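PDB 2ZZR: unsaturated glucuronyl hydrolase from Streptococcus agalactiae, which hydrolyses unsaturated hyaluronan, chondroitin and heparin disaccharides, releasing the 4-deoxy-4,5-didehydro uronic acid as a member of glycosyl hydrolase family 88. Local coordinates for residues K263-Q266 with Q267-F271; D325-K328 with E329-K332. One frame throughout, in Å; residues are numbered along the deposited sequence.

In the fold
Both contacts are local and sit at the starts of two helices of the alpha barrel. Following the chain from the N terminus, the chain leaves helix 245-262 at K263, and interaction 1 opens helix 265-280 at once, closing the short turn between the two. Helix 304-318 comes next, and after a loop interaction 2 starts helix 328-346. The contacts follow in series, neither nested nor crossed, with centres about 15 Å apart. They meet where F271, in the first turns of helix 265-280, packs edge-to-face with Y331 of helix 328-346. D325 also forms a salt bridge with K272, joining the start of helix 328-346 to helix 265-280.

Interaction 1 (K263-Q266 with Q267-F271); sequences KDYQ and QIILF
With CG beside its own backbone N (chi1 -64°) and the chain extended beyond it, Q267 reaches back to D264, while Y265, whose CG lies anti to the backbone N (chi1 -173°), brings its ring against I268 and I269. The first pair forms a capping box at the start of helix 265-280, just after K263 has left helix 245-262 with positive phi. D264 is the N-cap: its OD1 accepts from Q266 N at 3.0 Å, the donor standing above the carboxylate plane. The amide oxygen OE1 of Q267 takes the N-H of D264 at 3.2 Å. The backbone closes the same turn through Q267 N and D264 O at 2.8 Å, and the regular helical pattern follows with I269 N to Y265 O and L270 N to Q266 O. On another side of the helix, I268 CB lies over one face of the tyrosine ring, with I268 CD1 3.7 Å from Y265 CD2. I269 adds its CD1 obliquely, 3.6 Å from Y265 CE1. Q267 is buried against Y259 and M262 of helix 245-262 and F202 of helix 192-209, whereas the second carboxylate oxygen of D264, OD2, bonds to the hydroxyl of Y203. The two side-chain bonds, with that from Y203, hold the D264 carboxylate and the Q267 amide in place. OD1 serves Q266 N, which has no preceding helical turn to accept from it, and Q267 OE1 serves D264 N; the negative carboxylate would probably also interact favourably with the helix dipole.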
loop_
_atom_site.group_PDB
_atom_site.type_symbol
_atom_site.label_atom_id
_atom_site.label_comp_id
_atom_site.label_asym_id
_atom_site.label_seq_id
_atom_site.Cartn_x
_atom_site.Cartn_y
_atom_site.Cartn_z
ATOM N N LYS A 263 -14.185 9.058 -9.270
ATOM C CA LYS A 263 -14.176 10.473 -9.666
ATOM C C LYS A 263 -15.122 11.334 -8.832
ATOM O O LYS A 263 -15.860 12.183 -9.354
ATOM C CB LYS A 263 -14.442 10.615 -11.171
ATOM C CG LYS A 263 -13.312 10.051 -12.044
ATOM C CD LYS A 263 -11.986 10.733 -11.696
ATOM C CE LYS A 263 -10.839 10.291 -12.593
ATOM N NZ LYS A 263 -10.572 11.325 -13.644
ATOM N N ASP A 264 -15.088 11.105 -7.525
ATOM C CA ASP A 264 -15.846 11.912 -6.578
ATOM C C ASP A 264 -14.881 12.922 -5.983
ATOM O O ASP A 264 -13.917 12.539 -5.326
ATOM C CB ASP A 264 -16.448 10.990 -5.504
ATOM C CG ASP A 264 -17.180 11.741 -4.398
ATOM O OD1 ASP A 264 -17.289 12.987 -4.444
ATOM O OD2 ASP A 264 -17.649 11.055 -3.466
ATOM N N TYR A 265 -15.125 14.210 -6.224
ATOM C CA TYR A 265 -14.234 15.256 -5.716
ATOM C C TYR A 265 -14.085 15.248 -4.185
ATOM O O TYR A 265 -13.070 15.707 -3.659
ATOM C CB TYR A 265 -14.646 16.651 -6.216
ATOM C CG TYR A 265 -13.649 17.715 -5.831
ATOM C CD1 TYR A 265 -13.880 18.552 -4.733
ATOM C CD2 TYR A 265 -12.451 17.863 -6.538
ATOM C CE1 TYR A 265 -12.959 19.514 -4.363
ATOM C CE2 TYR A 265 -11.516 18.825 -6.173
ATOM C CZ TYR A 265 -11.777 19.644 -5.083
ATOM O OH TYR A 265 -10.856 20.589 -4.716
ATOM N N GLN A 266 -15.086 14.721 -3.479
ATOM C CA GLN A 266 -14.975 14.532 -2.023
ATOM C C GLN A 266 -13.720 13.723 -1.658
ATOM O O GLN A 266 -13.159 13.882 -0.576
ATOM C CB GLN A 266 -16.197 13.806 -1.472
ATOM C CG GLN A 266 -17.498 14.569 -1.580
ATOM C CD GLN A 266 -18.643 13.797 -0.980
ATOM O OE1 GLN A 266 -19.000 12.716 -1.460
ATOM N NE2 GLN A 266 -19.229 14.343 0.073
ATOM N N GLN A 267 -13.300 12.843 -2.565
ATOM C CA GLN A 267 -12.111 12.025 -2.340
ATOM C C GLN A 267 -10.826 12.844 -2.401
ATOM O O GLN A 267 -9.869 12.572 -1.671
ATOM C CB GLN A 267 -12.060 10.877 -3.348
ATOM C CG GLN A 267 -13.208 9.898 -3.208
ATOM C CD GLN A 267 -13.256 8.900 -4.344
ATOM O OE1 GLN A 267 -13.394 9.280 -5.502
ATOM N NE2 GLN A 267 -13.171 7.608 -4.012
ATOM N N ILE A 268 -10.795 13.847 -3.274
ATOM C CA ILE A 268 -9.655 14.754 -3.334
ATOM C C ILE A 268 -9.543 15.534 -2.015
ATOM O O ILE A 268 -8.454 15.682 -1.467
ATOM C CB ILE A 268 -9.738 15.688 -4.570
ATOM C CG1 ILE A 268 -9.347 14.906 -5.837
ATOM C CG2 ILE A 268 -8.838 16.926 -4.397
ATOM C CD1 ILE A 268 -9.578 15.654 -7.146
ATOM N N ILE A 269 -10.675 16.010 -1.500
ATOM C CA ILE A 269 -10.664 16.728 -0.220
ATOM C C ILE A 269 -10.223 15.804 0.926
ATOM O O ILE A 269 -9.411 16.200 1.775
ATOM C CB ILE A 269 -12.029 17.415 0.068
ATOM C CG1 ILE A 269 -12.330 18.497 -0.986
ATOM C CG2 ILE A 269 -12.061 18.015 1.477
ATOM C CD1 ILE A 269 -11.211 19.495 -1.245
ATOM N N LEU A 270 -10.723 14.573 0.921
ATOM C CA LEU A 270 -10.324 13.582 1.921
ATOM C C LEU A 270 -8.822 13.298 1.839
ATOM O O LEU A 270 -8.143 13.198 2.868
ATOM C CB LEU A 270 -11.137 12.300 1.762
ATOM C CG LEU A 270 -11.180 11.391 2.995
ATOM C CD1 LEU A 270 -11.899 12.083 4.169
ATOM C CD2 LEU A 270 -11.847 10.086 2.654
ATOM N N PHE A 271 -8.309 13.187 0.612
ATOM C CA PHE A 271 -6.865 13.073 0.387
ATOM C C PHE A 271 -6.094 14.237 0.985
ATOM O O PHE A 271 -5.075 14.035 1.642
ATOM C CB PHE A 271 -6.535 12.976 -1.111
ATOM C CG PHE A 271 -5.062 13.159 -1.422
ATOM C CD1 PHE A 271 -4.208 12.060 -1.481
ATOM C CD2 PHE A 271 -4.533 14.435 -1.663
ATOM C CE1 PHE A 271 -2.841 12.223 -1.776
ATOM C CE2 PHE A 271 -3.171 14.613 -1.951
ATOM C CZ PHE A 271 -2.325 13.501 -2.007
#

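Interaction 2 (D325-K328 with E329-K332); sequences DPDK and ETYK
A type I beta turn from D325 to K328 leads into helix 328-346, whose first helical bonds run from Y331 N to D327 O at 2.9 Å and from K332 N to K328 O at 3.0 Å. D325 caps this start with an Asx turn, in which OD2 accepts from D327 N at 2.9 Å, while its other oxygen pairs with K272. D327 and Y331 meet one turn apart. With CG beside the backbone N (chi1 -69°), Y331 turns its ring back along the helix start, where D327 CB lies 3.9 Å from Y331 CE1 and D327 O sits obliquely to the ring. N276 of helix 265-280 takes the phenol hydroxyl in a hydrogen bond. K328 extends fully to E323, with which it forms a salt bridge, and to the carbonyl of L321. Water relays D325 O to the E329 N-H in the first helical turn, and other waters bridge the beta turn to the T330 and Y331 hydroxyls: one joins P326 O to T330 OG1, and another links that hydroxyl to D327 OD1. A further water donates to both D327 OD2 and Y331 OH, at 2.7 Å from each.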
loop_
_atom_site.group_PDB
_atom_site.type_symbol
_atom_site.label_atom_id
_atom_site.label_comp_id
_atom_site.label_asym_id
_atom_site.label_seq_id
_atom_site.Cartn_x
_atom_site.Cartn_y
_atom_site.Cartn_z
ATOM N N ASP A 325 -5.014 24.182 -7.456
ATOM C CA ASP A 325 -4.939 23.826 -6.035
ATOM C C ASP A 325 -3.659 24.438 -5.463
ATOM O O ASP A 325 -2.566 24.148 -5.951
ATOM C CB ASP A 325 -4.980 22.308 -5.828
ATOM C CG ASP A 325 -5.075 21.924 -4.350
ATOM O OD1 ASP A 325 -6.062 21.274 -3.957
ATOM O OD2 ASP A 325 -4.159 22.278 -3.590
ATOM N N PRO A 326 -3.788 25.304 -4.429
ATOM C CA PRO A 326 -2.633 26.069 -3.953
ATOM C C PRO A 326 -1.540 25.199 -3.328
ATOM O O PRO A 326 -0.417 25.666 -3.139
ATOM C CB PRO A 326 -3.240 27.018 -2.908
ATOM C CG PRO A 326 -4.468 26.340 -2.443
ATOM C CD PRO A 326 -5.004 25.605 -3.653
ATOM N N ASP A 327 -1.869 23.945 -3.038
ATOM C CA ASP A 327 -0.908 23.025 -2.435
ATOM C C ASP A 327 -0.329 22.002 -3.402
ATOM O O ASP A 327 0.517 21.198 -3.008
ATOM C CB ASP A 327 -1.541 22.311 -1.242
ATOM C CG ASP A 327 -1.711 23.221 -0.034
ATOM O OD1 ASP A 327 -0.982 24.228 0.083
ATOM O OD2 ASP A 327 -2.588 22.921 0.790
ATOM N N LYS A 328 -0.765 22.033 -4.665
ATOM C CA LYS A 328 -0.288 21.050 -5.642
ATOM C C LYS A 328 1.229 21.042 -5.762
ATOM O O LYS A 328 1.854 19.983 -5.711
ATOM C CB LYS A 328 -0.929 21.249 -7.021
ATOM C CG LYS A 328 -0.559 20.130 -7.988
ATOM C CD LYS A 328 -1.300 20.215 -9.310
ATOM C CE LYS A 328 -1.003 18.974 -10.150
ATOM N NZ LYS A 328 -1.828 18.941 -11.409
ATOM N N GLU A 329 1.825 22.223 -5.914
ATOM C CA GLU A 329 3.271 22.306 -6.016
ATOM C C GLU A 329 3.962 21.828 -4.729
ATOM O O GLU A 329 4.987 21.134 -4.786
ATOM C CB GLU A 329 3.713 23.722 -6.376
ATOM C CG GLU A 329 5.214 23.833 -6.452
ATOM C CD GLU A 329 5.671 25.004 -7.269
ATOM O OE1 GLU A 329 5.605 26.141 -6.752
ATOM O OE2 GLU A 329 6.114 24.776 -8.417
ATOM N N THR A 330 3.397 22.191 -3.580
ATOM C CA THR A 330 3.903 21.687 -2.295
ATOM C C THR A 330 3.916 20.153 -2.256
ATOM O O THR A 330 4.920 19.559 -1.856
ATOM C CB THR A 330 3.117 22.265 -1.107
ATOM O OG1 THR A 330 3.136 23.693 -1.182
ATOM C CG2 THR A 330 3.747 21.837 0.226
ATOM N N TYR A 331 2.821 19.520 -2.685
ATOM C CA TYR A 331 2.758 18.052 -2.738
ATOM C C TYR A 331 3.832 17.464 -3.643
ATOM O O TYR A 331 4.470 16.472 -3.287
ATOM C CB TYR A 331 1.380 17.553 -3.187
ATOM C CG TYR A 331 0.238 17.766 -2.211
ATOM C CD1 TYR A 331 -0.974 18.296 -2.650
ATOM C CD2 TYR A 331 0.356 17.418 -0.858
ATOM C CE1 TYR A 331 -2.049 18.482 -1.776
ATOM C CE2 TYR A 331 -0.719 17.606 0.031
ATOM C CZ TYR A 331 -1.910 18.139 -0.438
ATOM O OH TYR A 331 -2.975 18.338 0.414
ATOM N N LYS A 332 4.039 18.072 -4.810
ATOM C CA LYS A 332 5.074 17.602 -5.731
ATOM C C LYS A 332 6.445 17.629 -5.060
ATOM O O LYS A 332 7.201 16.656 -5.113
ATOM C CB LYS A 332 5.098 18.440 -7.015
ATOM C CG LYS A 332 6.165 18.013 -8.020
ATOM C CD LYS A 332 6.572 19.190 -8.906
ATOM C CE LYS A 332 7.750 18.830 -9.803
ATOM N NZ LYS A 332 7.336 17.969 -10.939
HETATM O O HOH W 1 0.177 24.694 -6.555
HETATM O O HOH W 2 2.124 24.835 -3.366
HETATM O O HOH W 3 -4.147 20.770 0.589
HETATM O O HOH W 4 1.531 24.838 0.676
#